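Local atomic coordinates of probable ss-1,3-N-acetylglucosaminyltransferase (Staphylococcus aureus, PDB entry 6H2N), a protein that is a probable family 2 glycosyltransferase with a nucleotide-binding domain of the GT-A fold and a TarS-type linker domain. Residues F108-D113 / E220-V225; E53-D58 / L77-Q82; I39-N44 / D112-E117. All coordinates share one frame; numbering follows the deposited sequence. Where two conformers were deposited one is given.

Contact 1: residues F108-D113 / E220-V225; sequences FLDSDD and EYYIVV. With MG (magnesium ion), chain M; UD1 (uridine-diphosphate-N-acetylglucosamine), chain K.
Asp113 and Tyr222 meet at an angle, the carboxylate plane turned 74° from the phenol ring. Asp113 OD2 lies at the ring edge, in its plane, and accepts a hydrogen bond from Tyr222 OH through its anti lone pair, at 2.6 Å. The same hydroxyl accepts a nearly straight bond (170°) from Asp110 N at 3.0 Å, so two bonds fix the phenol end. Tyr222 reaches there because CG lies anti to its backbone N (chi1 -174°). The other oxygen, Asp113 OD1, is met from above the carboxylate plane by Val225 N at 3.0 Å. Leu109 CD1 packs on Tyr222 CE2 at 3.6 Å.

These bonds tie strand 222-225 to a type I turn, closed by Asp113 N to Asp110 O, that carries a probable DxD motif (Asp110, Asp112). Asp112 OD1 and OD2 each bind magnesium at 2.2 Å; UD1 O2A and O1B and two waters complete a shell of six oxygen donors. Both waters also donate to Asp113, one to each oxygen, making it second-shell. Asp110 OD2 accepts from UD1 O4' at 2.7 Å.

The turn follows strand 105-108, with Leu109 against strand 22-28 and helix 35-43, while strand 222-225 runs between strands 114-115 and 134-142.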
loop_
_atom_site.group_PDB
_atom_site.type_symbol
_atom_site.label_atom_id
_atom_site.label_comp_id
_atom_site.label_asym_id
_atom_site.label_seq_id
_atom_site.Cartn_x
_atom_site.Cartn_y
_atom_site.Cartn_z
ATOM N N PHE B 108 -17.810 3.157 41.782
ATOM C CA PHE B 108 -17.430 4.491 41.306
ATOM C C PHE B 108 -18.603 5.094 40.526
ATOM O O PHE B 108 -19.158 4.505 39.579
ATOM C CB PHE B 108 -16.153 4.441 40.456
ATOM C CG PHE B 108 -14.920 4.019 41.218
ATOM C CD1 PHE B 108 -14.314 4.889 42.115
ATOM C CD2 PHE B 108 -14.376 2.758 41.045
ATOM C CE1 PHE B 108 -13.198 4.500 42.834
ATOM C CE2 PHE B 108 -13.248 2.374 41.755
ATOM C CZ PHE B 108 -12.654 3.244 42.640
ATOM N N LEU B 109 -19.000 6.290 40.956
ATOM C CA LEU B 109 -20.094 7.039 40.346
ATOM C C LEU B 109 -19.544 8.408 39.953
ATOM O O LEU B 109 -18.912 9.088 40.755
ATOM C CB LEU B 109 -21.245 7.178 41.345
ATOM C CG LEU B 109 -22.352 8.169 40.961
ATOM C CD1 LEU B 109 -23.115 7.711 39.728
ATOM C CD2 LEU B 109 -23.316 8.386 42.118
ATOM N N ASP B 110 -19.743 8.779 38.696
ATOM C CA ASP B 110 -19.313 10.088 38.252
ATOM C C ASP B 110 -20.428 11.070 38.586
ATOM O O ASP B 110 -21.593 10.721 38.472
ATOM C CB ASP B 110 -18.997 10.124 36.762
ATOM C CG ASP B 110 -17.730 9.375 36.350
ATOM O OD1 ASP B 110 -16.849 9.100 37.230
ATOM O OD2 ASP B 110 -17.625 9.108 35.136
ATOM N N SER B 111 -20.033 12.306 38.921
ATOM C CA SER B 111 -20.921 13.326 39.466
ATOM C C SER B 111 -22.055 13.678 38.500
ATOM O O SER B 111 -23.098 14.132 38.947
ATOM C CB SER B 111 -20.161 14.565 39.889
ATOM O OG SER B 111 -19.253 14.971 38.879
ATOM N N ASP B 112 -21.911 13.462 37.196
ATOM C CA ASP B 112 -23.054 13.881 36.316
ATOM C C ASP B 112 -24.120 12.768 36.127
ATOM O O ASP B 112 -25.187 13.019 35.500
ATOM C CB ASP B 112 -22.515 14.399 34.972
ATOM C CG ASP B 112 -21.468 13.504 34.321
ATOM O OD1 ASP B 112 -21.263 12.369 34.817
ATOM O OD2 ASP B 112 -20.847 13.949 33.306
ATOM N N ASP B 113 -23.873 11.559 36.656
ATOM C CA ASP B 113 -24.678 10.354 36.302
ATOM C C ASP B 113 -25.665 9.992 37.435
ATOM O O ASP B 113 -25.733 10.647 38.488
ATOM C CB ASP B 113 -23.716 9.221 35.949
ATOM C CG ASP B 113 -22.788 9.534 34.779
ATOM O OD1 ASP B 113 -23.164 10.338 33.920
ATOM O OD2 ASP B 113 -21.701 8.935 34.718
ATOM N N GLU B 220 -31.471 -0.873 33.694
ATOM C CA GLU B 220 -30.376 0.019 33.426
ATOM C C GLU B 220 -29.962 0.609 34.779
ATOM O O GLU B 220 -30.542 1.625 35.258
ATOM C CB GLU B 220 -30.784 1.052 32.386
ATOM C CG GLU B 220 -31.107 0.447 31.043
ATOM C CD GLU B 220 -31.484 1.474 29.988
ATOM O OE1 GLU B 220 -31.754 2.634 30.349
ATOM O OE2 GLU B 220 -31.523 1.100 28.803
ATOM N N TYR B 221 -28.946 -0.012 35.378
ATOM C CA TYR B 221 -28.591 0.204 36.728
ATOM C C TYR B 221 -27.783 1.492 36.921
ATOM O O TYR B 221 -27.868 2.092 37.981
ATOM C CB TYR B 221 -27.769 -0.955 37.283
ATOM C CG TYR B 221 -28.570 -2.169 37.662
ATOM C CD1 TYR B 221 -29.408 -2.173 38.766
ATOM C CD2 TYR B 221 -28.449 -3.339 36.936
ATOM C CE1 TYR B 221 -30.139 -3.307 39.111
ATOM C CE2 TYR B 221 -29.154 -4.475 37.284
ATOM C CZ TYR B 221 -30.020 -4.460 38.360
ATOM O OH TYR B 221 -30.695 -5.608 38.680
ATOM N N TYR B 222 -26.956 1.845 35.926
ATOM C CA TYR B 222 -26.171 3.072 35.917
ATOM C C TYR B 222 -26.570 3.889 34.682
ATOM O O TYR B 222 -26.467 3.388 33.559
ATOM C CB TYR B 222 -24.681 2.718 35.922
ATOM C CG TYR B 222 -23.741 3.883 36.057
ATOM C CD1 TYR B 222 -23.600 4.829 35.052
ATOM C CD2 TYR B 222 -23.029 4.070 37.227
ATOM C CE1 TYR B 222 -22.755 5.926 35.203
ATOM C CE2 TYR B 222 -22.176 5.153 37.394
ATOM C CZ TYR B 222 -22.042 6.093 36.384
ATOM O OH TYR B 222 -21.217 7.174 36.578
ATOM N N ILE B 223 -27.016 5.146 34.873
ATOM C CA ILE B 223 -27.406 6.011 33.746
ATOM C C ILE B 223 -26.307 7.043 33.489
ATOM O O ILE B 223 -26.066 7.917 34.332
ATOM C CB ILE B 223 -28.758 6.723 33.974
ATOM C CG1 ILE B 223 -29.868 5.703 34.233
ATOM C CG2 ILE B 223 -29.106 7.620 32.795
ATOM C CD1 ILE B 223 -30.067 5.422 35.697
ATOM N N VAL B 224 -25.683 6.944 32.313
ATOM C CA VAL B 224 -24.721 7.925 31.851
ATOM C C VAL B 224 -25.497 9.125 31.294
ATOM O O VAL B 224 -26.237 8.979 30.332
ATOM C CB VAL B 224 -23.793 7.350 30.771
ATOM C CG1 VAL B 224 -22.868 8.425 30.213
ATOM C CG2 VAL B 224 -22.988 6.157 31.266
ATOM N N VAL B 225 -25.301 10.306 31.884
ATOM C CA VAL B 225 -25.905 11.535 31.385
ATOM C C VAL B 225 -24.867 12.278 30.532
ATOM O O VAL B 225 -23.799 12.637 31.037
ATOM C CB VAL B 225 -26.412 12.411 32.543
ATOM C CG1 VAL B 225 -27.121 13.660 32.026
ATOM C CG2 VAL B 225 -27.309 11.609 33.471
HETATM MG MG MG M . -19.901 12.004 33.129
HETATM C "C1'" UD1 K . -15.550 10.086 30.861
HETATM C "C2'" UD1 K . -15.910 8.623 30.621
HETATM C "C3'" UD1 K . -16.285 7.969 31.941
HETATM C "C4'" UD1 K . -15.140 8.139 32.938
HETATM C "C5'" UD1 K . -14.719 9.618 33.033
HETATM C "C6'" UD1 K . -13.508 9.827 33.925
HETATM C "C7'" UD1 K . -16.817 8.271 28.347
HETATM C "C8'" UD1 K . -18.059 8.044 27.523
HETATM N "N2'" UD1 K . -17.004 8.449 29.665
HETATM O "O1'" UD1 K . -16.658 10.709 31.496
HETATM O "O3'" UD1 K . -16.584 6.581 31.698
HETATM O "O4'" UD1 K . -15.515 7.617 34.221
HETATM O "O5'" UD1 K . -14.425 10.163 31.734
HETATM O "O6'" UD1 K . -12.419 9.103 33.390
HETATM O "O7'" UD1 K . -15.702 8.286 27.840
HETATM N N1 UD1 K . -13.584 15.384 37.819
HETATM C C2 UD1 K . -12.674 15.645 38.844
HETATM N N3 UD1 K . -11.754 16.622 38.704
HETATM C C4 UD1 K . -11.715 17.351 37.577
HETATM C C5 UD1 K . -12.605 17.111 36.554
HETATM C C6 UD1 K . -13.545 16.099 36.694
HETATM O O2 UD1 K . -12.709 14.946 39.876
HETATM O O4 UD1 K . -10.874 18.267 37.454
HETATM C C1B UD1 K . -14.563 14.316 38.017
HETATM C C2B UD1 K . -16.005 14.718 37.706
HETATM O "O2'" UD1 K . -16.606 15.439 38.796
HETATM C C3B UD1 K . -16.617 13.342 37.487
HETATM C C4B UD1 K . -15.477 12.526 36.891
HETATM O O4B UD1 K . -14.259 13.183 37.209
HETATM O O3B UD1 K . -17.016 12.712 38.712
HETATM C C5B UD1 K . -15.569 12.420 35.388
HETATM O O5B UD1 K . -15.946 13.672 34.830
HETATM P PA UD1 K . -17.077 13.696 33.722
HETATM O O1A UD1 K . -17.278 15.120 33.272
HETATM O O2A UD1 K . -18.262 12.850 34.178
HETATM O O3A UD1 K . -16.305 12.916 32.535
HETATM P PB UD1 K . -17.063 12.250 31.277
HETATM O O1B UD1 K . -18.572 12.254 31.370
HETATM O O2B UD1 K . -16.364 12.748 30.041
HETATM O O HOH W 1 -19.466 9.881 33.697
HETATM O O HOH W 2 -22.814 15.213 31.549
HETATM O O HOH W 3 -21.622 11.487 31.844
#

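Contact 2: residues E53-D58 / L77-Q82; sequences ELIIID and LVRFKQ
Strands 53-58 and 79-82 pair in parallel, from Ile55 with Arg79 to Asp58 with Gln82, as the two strands of a beta-alpha-beta unit whose connecting helix is 66-72. In a family 2 glycosyltransferase this topology is consistent with the Rossmann-like half of a GT-A domain. The parallel pairing shows in the axes, which approach to 4.7 Å with directions 11° apart.

Four backbone hydrogen bonds join them: Leu54 O and Ile56 O accept from Arg79 N and Lys81 N, while Arg79 O and Lys81 O accept from Ile56 N and Asp58 N. The straightest is Ile56 N to Arg79 O, 2.9 Å at 176°. Beyond the paired residues, a water links Leu54 N to Leu77 O.

Apolar contacts gather on the face bearing Ile56 and Phe80. Leu54 and Val78 lie side by side, CD2 to CG1 at 3.8 Å, and Ile56 CD1 reaches Val78 CG2. The Phe80 ring receives Asp58 CB at its edge, 3.7 Å from CE1, and also packs on Leu68 and Ile71 of helix 66-72.

On the opposite face, a bend at chi3 turns the Arg79 guanidinium back toward Glu53, whose carboxylate lies at the guanidinium edge. The salt bridge is weak, Glu53 OE2 to Arg79 NH1 being a long 3.3 Å; Glu53 OE2 also bonds Ser23, and Arg79 NH1 the carbonyl of Met100. Back on the face of Ile56 and Phe80, Asp58 OD1 is held by Ser61 and Thr28, and Asp58 OD2 accepts a weak, bent bond from Gln82 NE2, 3.0 Å at 128°.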
loop_
_atom_site.group_PDB
_atom_site.type_symbol
_atom_site.label_atom_id
_atom_site.label_comp_id
_atom_site.label_asym_id
_atom_site.label_seq_id
_atom_site.Cartn_x
_atom_site.Cartn_y
_atom_site.Cartn_z
ATOM N N GLU B 53 -22.527 3.780 52.091
ATOM C CA GLU B 53 -22.150 5.189 52.310
ATOM C C GLU B 53 -21.767 5.824 50.964
ATOM O O GLU B 53 -21.312 5.113 50.019
ATOM C CB GLU B 53 -20.998 5.285 53.314
ATOM C CG GLU B 53 -19.701 4.632 52.838
ATOM C CD GLU B 53 -18.532 4.631 53.816
ATOM O OE1 GLU B 53 -18.680 5.193 54.916
ATOM O OE2 GLU B 53 -17.460 4.074 53.468
ATOM N N LEU B 54 -22.008 7.137 50.865
ATOM C CA LEU B 54 -21.572 7.955 49.747
ATOM C C LEU B 54 -20.414 8.826 50.230
ATOM O O LEU B 54 -20.567 9.629 51.189
ATOM C CB LEU B 54 -22.749 8.791 49.238
ATOM C CG LEU B 54 -22.457 9.812 48.138
ATOM C CD1 LEU B 54 -21.816 9.156 46.913
ATOM C CD2 LEU B 54 -23.729 10.522 47.718
ATOM N N ILE B 55 -19.268 8.651 49.556
ATOM C CA ILE B 55 -18.072 9.400 49.770
ATOM C C ILE B 55 -17.926 10.367 48.602
ATOM O O ILE B 55 -17.760 9.939 47.469
ATOM C CB ILE B 55 -16.839 8.494 49.898
ATOM C CG1 ILE B 55 -17.045 7.422 50.977
ATOM C CG2 ILE B 55 -15.591 9.338 50.138
ATOM C CD1 ILE B 55 -15.904 6.454 51.113
ATOM N N ILE B 56 -18.016 11.664 48.917
ATOM C CA ILE B 56 -17.871 12.707 47.971
ATOM C C ILE B 56 -16.497 13.326 48.171
ATOM O O ILE B 56 -16.207 13.785 49.267
ATOM C CB ILE B 56 -18.984 13.764 48.144
ATOM C CG1 ILE B 56 -20.371 13.110 48.139
ATOM C CG2 ILE B 56 -18.825 14.827 47.077
ATOM C CD1 ILE B 56 -21.536 14.078 48.144
ATOM N N ILE B 57 -15.706 13.376 47.088
ATOM C CA ILE B 57 -14.416 14.072 47.088
ATOM C C ILE B 57 -14.468 15.208 46.069
ATOM O O ILE B 57 -14.520 14.964 44.865
ATOM C CB ILE B 57 -13.249 13.110 46.821
ATOM C CG1 ILE B 57 -13.307 11.917 47.777
ATOM C CG2 ILE B 57 -11.933 13.851 46.905
ATOM C CD1 ILE B 57 -13.873 10.683 47.150
ATOM N N ASP B 58 -14.478 16.442 46.584
ATOM C CA ASP B 58 -14.552 17.610 45.752
ATOM C C ASP B 58 -13.135 18.006 45.331
ATOM O O ASP B 58 -12.282 18.265 46.185
ATOM C CB ASP B 58 -15.247 18.785 46.436
ATOM C CG ASP B 58 -15.366 19.966 45.491
ATOM O OD1 ASP B 58 -16.156 19.842 44.520
ATOM O OD2 ASP B 58 -14.587 20.937 45.664
ATOM N N LEU B 77 -25.361 12.925 55.812
ATOM C CA LEU B 77 -25.834 11.757 55.048
ATOM C C LEU B 77 -24.753 11.234 54.100
ATOM O O LEU B 77 -24.988 10.234 53.441
ATOM C CB LEU B 77 -27.086 12.111 54.247
ATOM C CG LEU B 77 -28.225 12.731 55.056
ATOM C CD1 LEU B 77 -29.400 13.018 54.170
ATOM C CD2 LEU B 77 -28.641 11.827 56.200
ATOM N N VAL B 78 -23.633 11.958 54.002
ATOM C CA VAL B 78 -22.528 11.600 53.153
ATOM C C VAL B 78 -21.258 11.788 53.969
ATOM O O VAL B 78 -21.263 12.496 54.978
ATOM C CB VAL B 78 -22.541 12.459 51.871
ATOM C CG1 VAL B 78 -23.865 12.300 51.119
ATOM C CG2 VAL B 78 -22.269 13.929 52.149
ATOM N N ARG B 79 -20.175 11.171 53.516
ATOM C CA ARG B 79 -18.829 11.527 53.961
ATOM C C ARG B 79 -18.226 12.443 52.905
ATOM O O ARG B 79 -18.479 12.280 51.734
ATOM C CB ARG B 79 -17.974 10.274 54.164
ATOM C CG ARG B 79 -18.520 9.358 55.243
ATOM C CD ARG B 79 -17.724 8.078 55.320
ATOM N NE ARG B 79 -16.345 8.340 55.702
ATOM C CZ ARG B 79 -15.349 7.501 55.502
ATOM N NH1 ARG B 79 -15.585 6.316 54.971
ATOM N NH2 ARG B 79 -14.122 7.852 55.825
ATOM N N PHE B 80 -17.451 13.424 53.337
ATOM C CA PHE B 80 -17.017 14.437 52.435
ATOM C C PHE B 80 -15.584 14.853 52.752
ATOM O O PHE B 80 -15.244 15.063 53.903
ATOM C CB PHE B 80 -17.953 15.642 52.508
ATOM C CG PHE B 80 -17.424 16.837 51.761
ATOM C CD1 PHE B 80 -17.329 16.818 50.379
ATOM C CD2 PHE B 80 -16.998 17.964 52.440
ATOM C CE1 PHE B 80 -16.851 17.919 49.691
ATOM C CE2 PHE B 80 -16.476 19.048 51.748
ATOM C CZ PHE B 80 -16.425 19.032 50.376
ATOM N N LYS B 81 -14.776 14.974 51.700
ATOM C CA LYS B 81 -13.468 15.553 51.778
ATOM C C LYS B 81 -13.283 16.511 50.597
ATOM O O LYS B 81 -13.563 16.138 49.459
ATOM C CB LYS B 81 -12.407 14.448 51.769
ATOM C CG LYS B 81 -11.004 14.924 52.148
ATOM C CD LYS B 81 -10.002 13.811 52.369
ATOM C CE LYS B 81 -10.192 13.044 53.664
ATOM N NZ LYS B 81 -9.411 11.780 53.656
ATOM N N GLN B 82 -12.812 17.738 50.859
ATOM C CA GLN B 82 -12.445 18.652 49.747
ATOM C C GLN B 82 -10.924 18.604 49.551
ATOM O O GLN B 82 -10.163 18.769 50.497
ATOM C CB GLN B 82 -12.886 20.116 49.943
ATOM C CG GLN B 82 -12.841 20.913 48.627
ATOM C CD GLN B 82 -13.340 22.330 48.714
ATOM O OE1 GLN B 82 -12.681 23.203 49.285
ATOM N NE2 GLN B 82 -14.496 22.592 48.113
HETATM O O HOH W 4 -23.775 8.047 52.933
#

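Contact 3: residues I39-N44 / D112-E117; sequences ISSVLN and DDLLHE. With MG (magnesium ion), chain M; UD1 (uridine-diphosphate-N-acetylglucosamine), chain K.
Ser41, near the C-terminal end of helix 35-43, meets Leu115 of the short strand 114-115, which follows the probable DxD turn of this GT-A domain. The CB of Ser41 is directed at strand 114-115, and the close part of the contact is centred on this serine. Leu115 N donates to Ser41 OG over 3.1 Å at 171°, nearly straight. With chi1 at 79°, OG sits between the backbone N and the carbonyl carbon of its own residue, and it is also bonded to Thr38 O one turn back; the hydroxyl thus joins helix backbone to strand backbone. Ser41 CB lies 3.5 Å from Leu115 O.

Next to this polar link is an apolar one. Val42 CG2 touches Leu115 CD1 at 4.0 Å, and both residues are buried: Val42 also packs on Leu54 and Leu109, Leu115 on Tyr222.

The far end is looser and more exposed. Asn44, the first residue to leave helical geometry, lies alongside Glu117, their amide and carboxylate planes 43° apart, and the polar ends, Asn44 OD1 and Glu117 OE1, come no nearer than 3.8 Å. The two segments are tied here partly through Gln45, whose NE2 bonds the carbonyls of both Ser41 and His116. A water lies between the segments, its oxygen 2.9 Å from Ser41 O and 2.7 Å from Leu115 O.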
loop_
_atom_site.group_PDB
_atom_site.type_symbol
_atom_site.label_atom_id
_atom_site.label_comp_id
_atom_site.label_asym_id
_atom_site.label_seq_id
_atom_site.Cartn_x
_atom_site.Cartn_y
_atom_site.Cartn_z
ATOM N N ILE B 39 -26.769 12.933 43.806
ATOM C CA ILE B 39 -26.670 12.569 45.217
ATOM C C ILE B 39 -27.956 11.860 45.647
ATOM O O ILE B 39 -27.909 10.798 46.330
ATOM C CB ILE B 39 -26.365 13.802 46.089
ATOM C CG1 ILE B 39 -24.957 14.350 45.825
ATOM C CG2 ILE B 39 -26.577 13.465 47.571
ATOM C CD1 ILE B 39 -24.717 15.716 46.433
ATOM N N SER B 40 -29.092 12.408 45.197
ATOM C CA SER B 40 -30.392 11.874 45.545
ATOM C C SER B 40 -30.567 10.428 45.042
ATOM O O SER B 40 -31.184 9.599 45.731
ATOM C CB SER B 40 -31.504 12.756 45.062
ATOM O OG SER B 40 -32.741 12.219 45.487
ATOM N N SER B 41 -30.036 10.124 43.842
ATOM C CA SER B 41 -30.126 8.782 43.273
ATOM C C SER B 41 -29.360 7.794 44.155
ATOM O O SER B 41 -29.676 6.616 44.196
ATOM C CB SER B 41 -29.638 8.747 41.823
ATOM O OG SER B 41 -28.215 8.727 41.733
ATOM N N VAL B 42 -28.319 8.263 44.840
ATOM C CA VAL B 42 -27.552 7.418 45.701
ATOM C C VAL B 42 -28.256 7.261 47.052
ATOM O O VAL B 42 -28.246 6.160 47.631
ATOM C CB VAL B 42 -26.120 7.915 45.914
ATOM C CG1 VAL B 42 -25.404 7.026 46.921
ATOM C CG2 VAL B 42 -25.359 7.963 44.606
ATOM N N LEU B 43 -28.838 8.347 47.572
ATOM C CA LEU B 43 -29.399 8.271 48.910
ATOM C C LEU B 43 -30.730 7.516 48.886
ATOM O O LEU B 43 -31.117 6.989 49.919
ATOM C CB LEU B 43 -29.546 9.672 49.508
ATOM C CG LEU B 43 -28.225 10.404 49.726
ATOM C CD1 LEU B 43 -28.466 11.740 50.365
ATOM C CD2 LEU B 43 -27.254 9.575 50.555
ATOM N N ASN B 44 -31.388 7.480 47.726
ATOM C CA ASN B 44 -32.603 6.735 47.482
ATOM C C ASN B 44 -32.262 5.350 46.894
ATOM O O ASN B 44 -32.319 5.171 45.711
ATOM C CB ASN B 44 -33.479 7.486 46.479
ATOM C CG ASN B 44 -34.828 6.839 46.228
ATOM O OD1 ASN B 44 -35.230 6.646 45.077
ATOM N ND2 ASN B 44 -35.554 6.535 47.296
ATOM N N ASP B 112 -21.911 13.462 37.196
ATOM C CA ASP B 112 -23.054 13.881 36.316
ATOM C C ASP B 112 -24.120 12.768 36.127
ATOM O O ASP B 112 -25.187 13.019 35.500
ATOM C CB ASP B 112 -22.515 14.399 34.972
ATOM C CG ASP B 112 -21.468 13.504 34.321
ATOM O OD1 ASP B 112 -21.263 12.369 34.817
ATOM O OD2 ASP B 112 -20.847 13.949 33.306
ATOM N N ASP B 113 -23.873 11.559 36.656
ATOM C CA ASP B 113 -24.678 10.354 36.302
ATOM C C ASP B 113 -25.665 9.992 37.435
ATOM O O ASP B 113 -25.733 10.647 38.488
ATOM C CB ASP B 113 -23.716 9.221 35.949
ATOM C CG ASP B 113 -22.788 9.534 34.779
ATOM O OD1 ASP B 113 -23.164 10.338 33.920
ATOM O OD2 ASP B 113 -21.701 8.935 34.718
ATOM N N LEU B 114 -26.441 8.923 37.219
ATOM C CA LEU B 114 -27.501 8.502 38.143
ATOM C C LEU B 114 -27.433 6.985 38.374
ATOM O O LEU B 114 -27.085 6.234 37.459
ATOM C CB LEU B 114 -28.851 8.889 37.537
ATOM C CG LEU B 114 -29.005 10.357 37.140
ATOM C CD1 LEU B 114 -30.238 10.523 36.269
ATOM C CD2 LEU B 114 -29.092 11.248 38.356
ATOM N N LEU B 115 -27.725 6.560 39.611
ATOM C CA LEU B 115 -27.933 5.146 39.915
ATOM C C LEU B 115 -29.429 4.857 39.888
ATOM O O LEU B 115 -30.199 5.616 40.471
ATOM C CB LEU B 115 -27.387 4.822 41.305
ATOM C CG LEU B 115 -25.873 4.850 41.465
ATOM C CD1 LEU B 115 -25.475 4.332 42.845
ATOM C CD2 LEU B 115 -25.208 4.025 40.379
ATOM N N HIS B 116 -29.804 3.709 39.308
ATOM C CA HIS B 116 -31.140 3.132 39.522
ATOM C C HIS B 116 -31.322 2.861 41.024
ATOM O O HIS B 116 -30.355 2.562 41.708
ATOM C CB HIS B 116 -31.291 1.879 38.654
ATOM C CG HIS B 116 -32.672 1.357 38.574
ATOM N ND1 HIS B 116 -33.229 0.607 39.588
ATOM C CD2 HIS B 116 -33.593 1.414 37.593
ATOM C CE1 HIS B 116 -34.438 0.237 39.243
ATOM N NE2 HIS B 116 -34.690 0.726 38.026
ATOM N N GLU B 117 -32.551 2.990 41.549
ATOM C CA GLU B 117 -32.766 2.764 42.976
ATOM C C GLU B 117 -32.420 1.325 43.419
ATOM O O GLU B 117 -32.182 1.106 44.601
ATOM C CB GLU B 117 -34.202 3.073 43.380
ATOM C CG GLU B 117 -35.233 2.204 42.724
ATOM C CD GLU B 117 -36.640 2.498 43.221
ATOM O OE1 GLU B 117 -36.770 3.294 44.172
ATOM O OE2 GLU B 117 -37.591 1.916 42.658
HETATM MG MG MG M . -19.901 12.004 33.129
HETATM C "C1'" UD1 K . -15.550 10.086 30.861
HETATM C "C2'" UD1 K . -15.910 8.623 30.621
HETATM C "C3'" UD1 K . -16.285 7.969 31.941
HETATM C "C4'" UD1 K . -15.140 8.139 32.938
HETATM C "C5'" UD1 K . -14.719 9.618 33.033
HETATM C "C6'" UD1 K . -13.508 9.827 33.925
HETATM C "C7'" UD1 K . -16.817 8.271 28.347
HETATM C "C8'" UD1 K . -18.059 8.044 27.523
HETATM N "N2'" UD1 K . -17.004 8.449 29.665
HETATM O "O1'" UD1 K . -16.658 10.709 31.496
HETATM O "O3'" UD1 K . -16.584 6.581 31.698
HETATM O "O4'" UD1 K . -15.515 7.617 34.221
HETATM O "O5'" UD1 K . -14.425 10.163 31.734
HETATM O "O6'" UD1 K . -12.419 9.103 33.390
HETATM O "O7'" UD1 K . -15.702 8.286 27.840
HETATM N N1 UD1 K . -13.584 15.384 37.819
HETATM C C2 UD1 K . -12.674 15.645 38.844
HETATM N N3 UD1 K . -11.754 16.622 38.704
HETATM C C4 UD1 K . -11.715 17.351 37.577
HETATM C C5 UD1 K . -12.605 17.111 36.554
HETATM C C6 UD1 K . -13.545 16.099 36.694
HETATM O O2 UD1 K . -12.709 14.946 39.876
HETATM O O4 UD1 K . -10.874 18.267 37.454
HETATM C C1B UD1 K . -14.563 14.316 38.017
HETATM C C2B UD1 K . -16.005 14.718 37.706
HETATM O "O2'" UD1 K . -16.606 15.439 38.796
HETATM C C3B UD1 K . -16.617 13.342 37.487
HETATM C C4B UD1 K . -15.477 12.526 36.891
HETATM O O4B UD1 K . -14.259 13.183 37.209
HETATM O O3B UD1 K . -17.016 12.712 38.712
HETATM C C5B UD1 K . -15.569 12.420 35.388
HETATM O O5B UD1 K . -15.946 13.672 34.830
HETATM P PA UD1 K . -17.077 13.696 33.722
HETATM O O1A UD1 K . -17.278 15.120 33.272
HETATM O O2A UD1 K . -18.262 12.850 34.178
HETATM O O3A UD1 K . -16.305 12.916 32.535
HETATM P PB UD1 K . -17.063 12.250 31.277
HETATM O O1B UD1 K . -18.572 12.254 31.370
HETATM O O2B UD1 K . -16.364 12.748 30.041
HETATM O O HOH W 5 -31.951 6.071 42.448
HETATM O O HOH W 1 -19.466 9.881 33.697
HETATM O O HOH W 3 -21.622 11.487 31.844
#

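Overall arrangement
Contact 2 lies in the parallel part of the sheet, its centre about 21 Å from that of the chain, against about 19 Å for contact 3 and 13 Å for contact 1. It is held mainly by backbone bonds, with one weak salt bridge between partly exposed residues. Contact 1 relies on hydrogen bonds of the Asp113 carboxylate and the Tyr222 hydroxyl, next to the magnesium and UD1 site. Contact 3 shares Asp112 and Asp113 with it and buries the least surface, 264 Å² against 318 and 566 Å². Antiparallel pairing joins these two: Ile223 N lies 2.8 Å from Leu114 O. Helix 35-43 bridges to contact 2. The Val42-Leu115 part of contact 3 is buried, whereas Asn44, Glu117 and Lys81 are at the surface.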